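PDB 7BTX: MDM10 isoform 1 from Saccharomyces cerevisiae, which forms part of the ERMES complex tethering the endoplasmic reticulum to mitochondria and acts in late assembly of the TOM translocase of the mitochondrial outer membrane. Local coordinates for residues S41-I47 and S58-R64; C248-Y254 and L267-P273; G437-G443 and G486-S492. All coordinates share one frame; numbering follows the deposited sequence.

Contact 1 of 3, residues S41-I47 and S58-R64; sequences SAIHLQI and SLDFSTR
Leu45 and Phe61 pair across the hairpin through both of their amides, with Leu45 N 2.9 Å from Phe61 O and Phe61 N 3.1 Å from Leu45 O. Ile47 and Leu59 form the next antiparallel hydrogen-bonded pair, in which the bond from Ile47 N to Leu59 O is sound and the return bond is weak. Past the end of the regular pairing, Thr63 N still bonds to Ile43 O at 3.2 Å.

Apolar contacts gather on the face of Leu45, Ile47, Leu59 and Phe61. A chi1 of 64° sets Phe61 CG between its own backbone N and carbonyl carbon, and the ring lies alongside the Leu45 side chain, one face toward it: Leu45 CB makes a CH-pi contact 4.2 Å from the ring centroid, while Leu45 CD2 touches CZ of Phe61 at 3.8 Å.

Polar groups fill the other face. The His44 imidazole leans diagonally across the neighbouring strand, NE2 coming 3.4 Å from Asp60 CB, and Asp60 OD2 lies at its edge, in the ring plane, with the carboxylate turned 69° from that plane. Ser62 OG forms a hydrogen bond with Ser65 N.

Strand 68-76 extends the sheet beyond Asp60 through Asn68, strand 491-492 continues it beyond Gln46 through Tyr491, and another protein's chain packs on Ile47 and Leu59.

Contact 2 of 3, residues C248-Y254 and L267-P273; sequences CSTTLRY and LTLSWNP
Leu267 meets Tyr254 at one end of a beta hairpin, strands 245-258 and 263-269, in the wall of a mitochondrial-type beta barrel; the short segments of the two strands run 166° apart, thus antiparallel. Leu267 N reaches Tyr254 O at 3.4 Å, a weak bond, while Leu267 O receives a CA-H...O contact from Arg253 CA at 3.3 Å.

Thr268 turns to the opposite face of the sheet. Its chi1 of -49° directs CG2 away from the backbone N and onto CG2 of Thr251, 3.7 Å away, the two side chains crossing at a slant. Residues Ile27 and Thr28 of the N-terminal region cover this buried methyl pair, and Tyr24 OH and Thr251 OG1 share a hydrogen bond. A glycine in place of Thr268 would probably leave the Thr251 methyl without its mate and open a gap beneath Thr28.

At Leu269 the side chain returns to the face of Leu252, the CB atoms of Leu269 and Leu252 standing 4.0 Å apart. Leu269 O takes Leu252 N at 2.9 Å, but the N-H...O angle of 118° makes the bond weak. Ser270 brings its CB close to the Thr251 methyl and its CA toward Thr250 O.

Beyond it even this weak strand pairing ends: Trp271 N lies 2.9 Å from Thr250 O at an angle too poor for a hydrogen bond. Thr250 CB lies at the edge of the Trp271 ring, near its plane, and Pro273 CB lies over one face of the indole. Asn272 turns its OD1 toward Cys248 O, acceptor against acceptor. The last touch is apolar, Pro273 CG resting 4.0 Å from Cys248 CB.

Contact 3 of 3, residues G437-G443 and G486-S492; sequences GFLISAG and GIQFQYS
Phe438 and Tyr491 bring their rings together near one end of an antiparallel pairing between the last two strands of the beta barrel. The ring centroids are 4.8 Å apart and the planes meet at 41°, an oblique arrangement in which Tyr491 CD1 sits over one face of Phe438. Tyr491 CG stands anti to the backbone N (chi1 179°) and Phe438 CG anti to its carbonyl carbon (chi1 -62°), which brings the rings within touch. On the same face of the sheet Ile440 CG1 packs against Phe489 CD2 at 4.0 Å. The opposite face holds Leu439 beside Gln490 and Ser441 beside Gln488, the latter two meeting through their CB atoms at 3.8 Å.

The backbone sets this register. Ser492 N bonds to Gly437 O, and Leu439 N reaches Gln490 O at 2.8 Å; the bond from Ser441 N to Gln488 O is weak.

Farther out, strand 426-434 pairs with the other edge of segment 437-443, the backbone of Ile440 hydrogen-bonding to Gly433. On the far side of 486-492, the Tyr491 backbone hydrogen-bonds to that of Ser48. The pairing ends in two reciprocal hydrogen bonds between glycines: Gly443 N to Gly486 O at 2.9 Å, Gly486 N to Gly443 O at 3.0 Å.

Contacts 1 and 3 adjoin, their centres 9 Å apart, because segment 486-492 lies between 437-443 and 41-47. It runs antiparallel to the former but parallel to the latter, the first-to-last strand seam that closes mitochondrial barrels of the VDAC and Tom40 type. The seam has two probable hydrogen bonds, Gln46 O to Tyr491 N at 2.8 Å and His44 N to Ile487 O at 3.1 Å, with Ile43 packed on Ile487 and Phe489. Contact 2 belongs to the wall across the chain's centre: its centre is 38 Å from that of contact 1 and 35 Å from that of contact 3, and it touches neither.

Contact 1 of 3, residues S41-I47 and S58-R64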
loop_
_atom_site.group_PDB
_atom_site.type_symbol
_atom_site.label_atom_id
_atom_site.label_comp_id
_atom_site.label_asym_id
_atom_site.label_seq_id
_atom_site.Cartn_x
_atom_site.Cartn_y
_atom_site.Cartn_z
ATOM N N SER D 41 6.568 -10.350 -14.849
ATOM C CA SER D 41 7.286 -10.465 -13.587
ATOM C C SER D 41 6.391 -10.932 -12.444
ATOM O O SER D 41 6.867 -11.134 -11.325
ATOM C CB SER D 41 7.948 -9.138 -13.229
ATOM O OG SER D 41 6.982 -8.110 -13.115
ATOM N N ALA D 42 5.102 -11.125 -12.715
ATOM C CA ALA D 42 4.136 -11.562 -11.715
ATOM C C ALA D 42 2.919 -12.095 -12.453
ATOM O O ALA D 42 2.821 -11.983 -13.677
ATOM C CB ALA D 42 3.724 -10.433 -10.778
ATOM N N ILE D 43 1.987 -12.671 -11.696
ATOM C CA ILE D 43 0.712 -13.080 -12.275
ATOM C C ILE D 43 -0.139 -11.842 -12.503
ATOM O O ILE D 43 -0.352 -11.043 -11.586
ATOM C CB ILE D 43 -0.006 -14.086 -11.367
ATOM C CG1 ILE D 43 0.983 -15.110 -10.820
ATOM C CG2 ILE D 43 -1.126 -14.767 -12.123
ATOM C CD1 ILE D 43 1.552 -16.030 -11.865
ATOM N N HIS D 44 -0.627 -11.677 -13.728
ATOM C CA HIS D 44 -1.246 -10.428 -14.150
ATOM C C HIS D 44 -2.497 -10.749 -14.947
ATOM O O HIS D 44 -2.427 -11.478 -15.937
ATOM C CB HIS D 44 -0.264 -9.598 -14.977
ATOM C CG HIS D 44 -0.761 -8.233 -15.323
ATOM N ND1 HIS D 44 -0.400 -7.110 -14.612
ATOM C CD2 HIS D 44 -1.577 -7.805 -16.314
ATOM C CE1 HIS D 44 -0.985 -6.050 -15.140
ATOM N NE2 HIS D 44 -1.703 -6.444 -16.176
ATOM N N LEU D 45 -3.636 -10.217 -14.519
ATOM C CA LEU D 45 -4.901 -10.428 -15.204
ATOM C C LEU D 45 -5.345 -9.127 -15.851
ATOM O O LEU D 45 -4.996 -8.041 -15.389
ATOM C CB LEU D 45 -5.988 -10.927 -14.251
ATOM C CG LEU D 45 -5.979 -12.389 -13.796
ATOM C CD1 LEU D 45 -4.990 -12.654 -12.671
ATOM C CD2 LEU D 45 -7.362 -12.819 -13.388
ATOM N N GLN D 46 -6.113 -9.243 -16.930
ATOM C CA GLN D 46 -6.567 -8.070 -17.659
ATOM C C GLN D 46 -7.836 -8.412 -18.421
ATOM O O GLN D 46 -7.918 -9.465 -19.046
ATOM C CB GLN D 46 -5.490 -7.556 -18.618
ATOM C CG GLN D 46 -5.959 -6.447 -19.530
ATOM C CD GLN D 46 -4.835 -5.695 -20.170
ATOM O OE1 GLN D 46 -3.666 -5.974 -19.924
ATOM N NE2 GLN D 46 -5.179 -4.724 -20.998
ATOM N N ILE D 47 -8.824 -7.529 -18.353
ATOM C CA ILE D 47 -10.041 -7.661 -19.138
ATOM C C ILE D 47 -10.315 -6.322 -19.806
ATOM O O ILE D 47 -10.203 -5.272 -19.169
ATOM C CB ILE D 47 -11.226 -8.143 -18.272
ATOM C CG1 ILE D 47 -12.559 -8.026 -19.015
ATOM C CG2 ILE D 47 -11.228 -7.459 -16.918
ATOM C CD1 ILE D 47 -13.641 -8.885 -18.455
ATOM N N SER D 58 -10.617 -0.691 -20.217
ATOM C CA SER D 58 -9.638 -1.685 -19.826
ATOM C C SER D 58 -9.586 -1.758 -18.310
ATOM O O SER D 58 -9.977 -0.823 -17.614
ATOM C CB SER D 58 -8.256 -1.346 -20.385
ATOM O OG SER D 58 -7.279 -2.273 -19.948
ATOM N N LEU D 59 -9.120 -2.895 -17.806
ATOM C CA LEU D 59 -8.910 -3.085 -16.376
ATOM C C LEU D 59 -7.861 -4.158 -16.191
ATOM O O LEU D 59 -7.940 -5.208 -16.823
ATOM C CB LEU D 59 -10.200 -3.490 -15.669
ATOM C CG LEU D 59 -10.239 -3.699 -14.157
ATOM C CD1 LEU D 59 -11.543 -3.246 -13.715
ATOM C CD2 LEU D 59 -10.106 -5.149 -13.750
ATOM N N ASP D 60 -6.904 -3.908 -15.309
ATOM C CA ASP D 60 -5.908 -4.909 -14.991
ATOM C C ASP D 60 -5.588 -4.873 -13.509
ATOM O O ASP D 60 -5.659 -3.826 -12.864
ATOM C CB ASP D 60 -4.625 -4.716 -15.800
ATOM C CG ASP D 60 -4.167 -3.282 -15.828
ATOM O OD1 ASP D 60 -4.985 -2.402 -15.517
ATOM O OD2 ASP D 60 -2.987 -3.032 -16.149
ATOM N N PHE D 61 -5.241 -6.038 -12.978
ATOM C CA PHE D 61 -4.696 -6.144 -11.637
ATOM C C PHE D 61 -3.698 -7.285 -11.629
ATOM O O PHE D 61 -3.885 -8.286 -12.321
ATOM C CB PHE D 61 -5.784 -6.367 -10.575
ATOM C CG PHE D 61 -6.539 -7.657 -10.712
ATOM C CD1 PHE D 61 -7.606 -7.761 -11.589
ATOM C CD2 PHE D 61 -6.212 -8.752 -9.930
ATOM C CE1 PHE D 61 -8.313 -8.938 -11.708
ATOM C CE2 PHE D 61 -6.910 -9.933 -10.045
ATOM C CZ PHE D 61 -7.966 -10.026 -10.932
ATOM N N SER D 62 -2.642 -7.124 -10.855
ATOM C CA SER D 62 -1.637 -8.153 -10.691
ATOM C C SER D 62 -1.519 -8.511 -9.220
ATOM O O SER D 62 -2.285 -8.043 -8.379
ATOM C CB SER D 62 -0.293 -7.690 -11.255
ATOM O OG SER D 62 0.193 -6.571 -10.544
ATOM N N THR D 63 -0.556 -9.376 -8.912
ATOM C CA THR D 63 -0.206 -9.604 -7.517
ATOM C C THR D 63 0.585 -8.426 -6.965
ATOM O O THR D 63 0.377 -8.007 -5.822
ATOM C CB THR D 63 0.585 -10.900 -7.374
ATOM O OG1 THR D 63 1.861 -10.749 -8.001
ATOM C CG2 THR D 63 -0.160 -12.051 -8.023
ATOM N N ARG D 64 1.488 -7.872 -7.771
ATOM C CA ARG D 64 2.307 -6.741 -7.355
ATOM C C ARG D 64 1.491 -5.461 -7.257
ATOM O O ARG D 64 1.705 -4.649 -6.351
ATOM C CB ARG D 64 3.467 -6.533 -8.329
ATOM C CG ARG D 64 4.444 -7.688 -8.396
ATOM C CD ARG D 64 5.467 -7.640 -7.274
ATOM N NE ARG D 64 6.324 -8.823 -7.273
ATOM C CZ ARG D 64 7.411 -8.967 -8.024
ATOM N NH1 ARG D 64 8.123 -10.082 -7.949
ATOM N NH2 ARG D 64 7.792 -8.001 -8.848
#

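Contact 2 of 3, residues C248-Y254 and L267-P273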
loop_
_atom_site.group_PDB
_atom_site.type_symbol
_atom_site.label_atom_id
_atom_site.label_comp_id
_atom_site.label_asym_id
_atom_site.label_seq_id
_atom_site.Cartn_x
_atom_site.Cartn_y
_atom_site.Cartn_z
ATOM N N CYS D 248 22.639 11.003 -33.980
ATOM C CA CYS D 248 22.689 10.535 -35.356
ATOM C C CYS D 248 22.622 9.020 -35.387
ATOM O O CYS D 248 22.806 8.368 -34.357
ATOM C CB CYS D 248 23.959 11.019 -36.058
ATOM S SG CYS D 248 24.018 10.631 -37.818
ATOM N N SER D 249 22.359 8.463 -36.560
ATOM C CA SER D 249 22.376 7.025 -36.789
ATOM C C SER D 249 22.481 6.817 -38.290
ATOM O O SER D 249 22.343 7.758 -39.075
ATOM C CB SER D 249 21.139 6.334 -36.225
ATOM O OG SER D 249 21.170 4.950 -36.501
ATOM N N THR D 250 22.747 5.574 -38.681
ATOM C CA THR D 250 22.808 5.171 -40.079
ATOM C C THR D 250 22.592 3.669 -40.143
ATOM O O THR D 250 23.307 2.918 -39.480
ATOM C CB THR D 250 24.153 5.533 -40.719
ATOM O OG1 THR D 250 24.342 6.953 -40.711
ATOM C CG2 THR D 250 24.207 5.044 -42.150
ATOM N N THR D 251 21.619 3.215 -40.914
ATOM C CA THR D 251 21.277 1.806 -40.934
ATOM C C THR D 251 21.184 1.336 -42.386
ATOM O O THR D 251 20.896 2.117 -43.291
ATOM C CB THR D 251 19.990 1.599 -40.137
ATOM O OG1 THR D 251 20.039 2.387 -38.943
ATOM C CG2 THR D 251 19.826 0.158 -39.722
ATOM N N LEU D 252 21.461 0.056 -42.621
ATOM C CA LEU D 252 21.671 -0.456 -43.970
ATOM C C LEU D 252 20.980 -1.799 -44.201
ATOM O O LEU D 252 21.652 -2.773 -44.548
ATOM C CB LEU D 252 23.176 -0.552 -44.245
ATOM C CG LEU D 252 23.747 -0.610 -45.666
ATOM C CD1 LEU D 252 23.039 0.358 -46.568
ATOM C CD2 LEU D 252 25.232 -0.328 -45.641
ATOM N N ARG D 253 19.675 -1.899 -43.942
ATOM C CA ARG D 253 18.988 -3.180 -44.085
ATOM C C ARG D 253 18.973 -3.644 -45.540
ATOM O O ARG D 253 19.124 -2.858 -46.473
ATOM C CB ARG D 253 17.553 -3.116 -43.564
ATOM C CG ARG D 253 16.609 -2.311 -44.416
ATOM C CD ARG D 253 15.189 -2.347 -43.883
ATOM N NE ARG D 253 14.581 -3.665 -44.002
ATOM C CZ ARG D 253 13.954 -4.098 -45.090
ATOM N NH1 ARG D 253 13.851 -3.314 -46.154
ATOM N NH2 ARG D 253 13.428 -5.312 -45.114
ATOM N N TYR D 254 18.816 -4.954 -45.722
ATOM C CA TYR D 254 18.945 -5.578 -47.039
ATOM C C TYR D 254 18.085 -6.837 -47.062
ATOM O O TYR D 254 18.512 -7.897 -46.603
ATOM C CB TYR D 254 20.407 -5.887 -47.335
ATOM C CG TYR D 254 20.652 -6.731 -48.562
ATOM C CD1 TYR D 254 20.251 -6.302 -49.818
ATOM C CD2 TYR D 254 21.315 -7.945 -48.466
ATOM C CE1 TYR D 254 20.486 -7.070 -50.943
ATOM C CE2 TYR D 254 21.559 -8.716 -49.583
ATOM C CZ TYR D 254 21.140 -8.275 -50.818
ATOM O OH TYR D 254 21.379 -9.042 -51.932
ATOM N N LEU D 267 19.815 -8.696 -43.542
ATOM C CA LEU D 267 21.059 -8.255 -42.939
ATOM C C LEU D 267 21.002 -6.754 -42.704
ATOM O O LEU D 267 20.602 -5.990 -43.579
ATOM C CB LEU D 267 22.247 -8.607 -43.834
ATOM C CG LEU D 267 22.725 -10.060 -43.876
ATOM C CD1 LEU D 267 21.937 -10.899 -44.870
ATOM C CD2 LEU D 267 24.205 -10.118 -44.187
ATOM N N THR D 268 21.405 -6.323 -41.504
ATOM C CA THR D 268 21.135 -4.963 -41.055
ATOM C C THR D 268 22.359 -4.362 -40.358
ATOM O O THR D 268 22.563 -4.500 -39.160
ATOM C CB THR D 268 19.918 -4.935 -40.129
ATOM O OG1 THR D 268 18.842 -5.663 -40.731
ATOM C CG2 THR D 268 19.467 -3.521 -39.889
ATOM N N LEU D 269 23.182 -3.650 -41.122
ATOM C CA LEU D 269 24.325 -2.936 -40.565
ATOM C C LEU D 269 23.898 -1.598 -39.982
ATOM O O LEU D 269 23.499 -0.702 -40.727
ATOM C CB LEU D 269 25.394 -2.694 -41.634
ATOM C CG LEU D 269 26.482 -3.716 -41.971
ATOM C CD1 LEU D 269 27.360 -3.968 -40.756
ATOM C CD2 LEU D 269 25.921 -5.016 -42.535
ATOM N N SER D 270 23.985 -1.433 -38.671
ATOM C CA SER D 270 23.673 -0.151 -38.067
ATOM C C SER D 270 24.958 0.604 -37.746
ATOM O O SER D 270 26.065 0.116 -37.973
ATOM C CB SER D 270 22.820 -0.338 -36.819
ATOM O OG SER D 270 22.931 0.782 -35.963
ATOM N N TRP D 271 24.806 1.808 -37.200
ATOM C CA TRP D 271 25.919 2.682 -36.855
ATOM C C TRP D 271 25.399 3.760 -35.920
ATOM O O TRP D 271 24.192 3.991 -35.828
ATOM C CB TRP D 271 26.555 3.312 -38.099
ATOM C CG TRP D 271 27.952 3.810 -37.897
ATOM C CD1 TRP D 271 28.824 3.427 -36.928
ATOM C CD2 TRP D 271 28.636 4.788 -38.687
ATOM N NE1 TRP D 271 30.008 4.103 -37.059
ATOM C CE2 TRP D 271 29.919 4.946 -38.132
ATOM C CE3 TRP D 271 28.288 5.546 -39.806
ATOM C CZ2 TRP D 271 30.854 5.831 -38.661
ATOM C CZ3 TRP D 271 29.218 6.422 -40.330
ATOM C CH2 TRP D 271 30.485 6.558 -39.757
ATOM N N ASN D 272 26.321 4.409 -35.221
ATOM C CA ASN D 272 26.034 5.515 -34.319
ATOM C C ASN D 272 27.321 6.304 -34.121
ATOM O O ASN D 272 28.076 6.018 -33.185
ATOM C CB ASN D 272 25.502 5.006 -32.981
ATOM C CG ASN D 272 24.733 6.063 -32.213
ATOM O OD1 ASN D 272 25.124 7.227 -32.163
ATOM N ND2 ASN D 272 23.633 5.653 -31.599
ATOM N N PRO D 273 27.599 7.305 -34.967
ATOM C CA PRO D 273 28.952 7.879 -35.030
ATOM C C PRO D 273 29.354 8.690 -33.809
ATOM O O PRO D 273 30.548 8.825 -33.527
ATOM C CB PRO D 273 28.889 8.760 -36.280
ATOM C CG PRO D 273 27.468 9.146 -36.381
ATOM C CD PRO D 273 26.683 7.961 -35.913
#

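Contact 3 of 3, residues G437-G443 and G486-S492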
loop_
_atom_site.group_PDB
_atom_site.type_symbol
_atom_site.label_atom_id
_atom_site.label_comp_id
_atom_site.label_asym_id
_atom_site.label_seq_id
_atom_site.Cartn_x
_atom_site.Cartn_y
_atom_site.Cartn_z
ATOM N N GLY D 437 -11.155 -15.074 -27.510
ATOM C CA GLY D 437 -10.978 -13.771 -26.903
ATOM C C GLY D 437 -9.913 -13.757 -25.833
ATOM O O GLY D 437 -9.536 -12.694 -25.339
ATOM N N PHE D 438 -9.415 -14.932 -25.478
ATOM C CA PHE D 438 -8.463 -15.069 -24.391
ATOM C C PHE D 438 -7.036 -14.999 -24.914
ATOM O O PHE D 438 -6.781 -15.161 -26.107
ATOM C CB PHE D 438 -8.688 -16.381 -23.649
ATOM C CG PHE D 438 -10.029 -16.481 -22.998
ATOM C CD1 PHE D 438 -10.225 -16.000 -21.718
ATOM C CD2 PHE D 438 -11.096 -17.054 -23.664
ATOM C CE1 PHE D 438 -11.458 -16.091 -21.116
ATOM C CE2 PHE D 438 -12.333 -17.146 -23.068
ATOM C CZ PHE D 438 -12.512 -16.664 -21.791
ATOM N N LEU D 439 -6.103 -14.744 -23.997
ATOM C CA LEU D 439 -4.690 -14.661 -24.352
ATOM C C LEU D 439 -3.875 -14.934 -23.097
ATOM O O LEU D 439 -3.816 -14.082 -22.209
ATOM C CB LEU D 439 -4.361 -13.295 -24.943
ATOM C CG LEU D 439 -3.008 -13.046 -25.612
ATOM C CD1 LEU D 439 -3.215 -12.094 -26.767
ATOM C CD2 LEU D 439 -1.991 -12.454 -24.653
ATOM N N ILE D 440 -3.240 -16.097 -23.033
ATOM C CA ILE D 440 -2.375 -16.468 -21.918
ATOM C C ILE D 440 -0.935 -16.268 -22.360
ATOM O O ILE D 440 -0.584 -16.582 -23.501
ATOM C CB ILE D 440 -2.642 -17.922 -21.487
ATOM C CG1 ILE D 440 -4.118 -18.106 -21.159
ATOM C CG2 ILE D 440 -1.854 -18.282 -20.247
ATOM C CD1 ILE D 440 -4.519 -19.541 -20.988
ATOM N N SER D 441 -0.095 -15.741 -21.468
ATOM C CA SER D 441 1.292 -15.409 -21.803
ATOM C C SER D 441 2.201 -15.772 -20.630
ATOM O O SER D 441 2.443 -14.951 -19.745
ATOM C CB SER D 441 1.412 -13.936 -22.160
ATOM O OG SER D 441 2.758 -13.567 -22.372
ATOM N N ALA D 442 2.737 -16.987 -20.653
ATOM C CA ALA D 442 3.675 -17.447 -19.639
ATOM C C ALA D 442 5.100 -17.232 -20.123
ATOM O O ALA D 442 5.405 -17.463 -21.294
ATOM C CB ALA D 442 3.454 -18.922 -19.320
ATOM N N GLY D 443 5.973 -16.795 -19.223
ATOM C CA GLY D 443 7.341 -16.537 -19.612
ATOM C C GLY D 443 8.322 -16.445 -18.467
ATOM O O GLY D 443 7.999 -15.902 -17.411
ATOM N N GLY D 486 6.760 -15.280 -14.773
ATOM C CA GLY D 486 5.503 -14.559 -14.817
ATOM C C GLY D 486 4.469 -15.131 -15.764
ATOM O O GLY D 486 4.815 -15.647 -16.824
ATOM N N ILE D 487 3.198 -15.059 -15.384
ATOM C CA ILE D 487 2.092 -15.462 -16.241
ATOM C C ILE D 487 1.218 -14.229 -16.473
ATOM O O ILE D 487 1.185 -13.307 -15.661
ATOM C CB ILE D 487 1.289 -16.639 -15.636
ATOM C CG1 ILE D 487 2.237 -17.723 -15.133
ATOM C CG2 ILE D 487 0.397 -17.313 -16.659
ATOM C CD1 ILE D 487 1.560 -18.845 -14.389
ATOM N N GLN D 488 0.532 -14.199 -17.612
ATOM C CA GLN D 488 -0.277 -13.047 -17.978
ATOM C C GLN D 488 -1.569 -13.473 -18.656
ATOM O O GLN D 488 -1.583 -13.757 -19.855
ATOM C CB GLN D 488 0.519 -12.118 -18.887
ATOM C CG GLN D 488 -0.194 -10.852 -19.272
ATOM C CD GLN D 488 0.736 -9.669 -19.319
ATOM O OE1 GLN D 488 1.903 -9.771 -18.954
ATOM N NE2 GLN D 488 0.224 -8.531 -19.763
ATOM N N PHE D 489 -2.658 -13.533 -17.899
ATOM C CA PHE D 489 -3.959 -13.846 -18.461
ATOM C C PHE D 489 -4.621 -12.573 -18.969
ATOM O O PHE D 489 -4.397 -11.479 -18.448
ATOM C CB PHE D 489 -4.856 -14.522 -17.425
ATOM C CG PHE D 489 -4.230 -15.709 -16.749
ATOM C CD1 PHE D 489 -3.534 -15.563 -15.559
ATOM C CD2 PHE D 489 -4.355 -16.973 -17.294
ATOM C CE1 PHE D 489 -2.963 -16.653 -14.939
ATOM C CE2 PHE D 489 -3.787 -18.066 -16.675
ATOM C CZ PHE D 489 -3.092 -17.905 -15.499
ATOM N N GLN D 490 -5.453 -12.724 -19.994
ATOM C CA GLN D 490 -5.994 -11.557 -20.673
ATOM C C GLN D 490 -7.247 -11.952 -21.433
ATOM O O GLN D 490 -7.262 -12.978 -22.109
ATOM C CB GLN D 490 -4.954 -10.962 -21.627
ATOM C CG GLN D 490 -5.482 -9.951 -22.602
ATOM C CD GLN D 490 -4.378 -9.126 -23.189
ATOM O OE1 GLN D 490 -3.308 -9.000 -22.599
ATOM N NE2 GLN D 490 -4.622 -8.558 -24.360
ATOM N N TYR D 491 -8.292 -11.142 -21.308
ATOM C CA TYR D 491 -9.531 -11.317 -22.046
ATOM C C TYR D 491 -9.910 -9.988 -22.685
ATOM O O TYR D 491 -9.641 -8.923 -22.132
ATOM C CB TYR D 491 -10.651 -11.814 -21.128
ATOM C CG TYR D 491 -11.976 -12.008 -21.810
ATOM C CD1 TYR D 491 -12.156 -13.018 -22.732
ATOM C CD2 TYR D 491 -13.049 -11.183 -21.526
ATOM C CE1 TYR D 491 -13.366 -13.199 -23.361
ATOM C CE2 TYR D 491 -14.260 -11.353 -22.149
ATOM C CZ TYR D 491 -14.412 -12.363 -23.065
ATOM O OH TYR D 491 -15.620 -12.542 -23.688
ATOM N N SER D 492 -10.502 -10.049 -23.874
ATOM C CA SER D 492 -10.873 -8.834 -24.584
ATOM C C SER D 492 -12.013 -9.131 -25.538
ATOM O O SER D 492 -12.132 -10.240 -26.060
ATOM C CB SER D 492 -9.697 -8.238 -25.360
ATOM O OG SER D 492 -8.740 -7.678 -24.482
#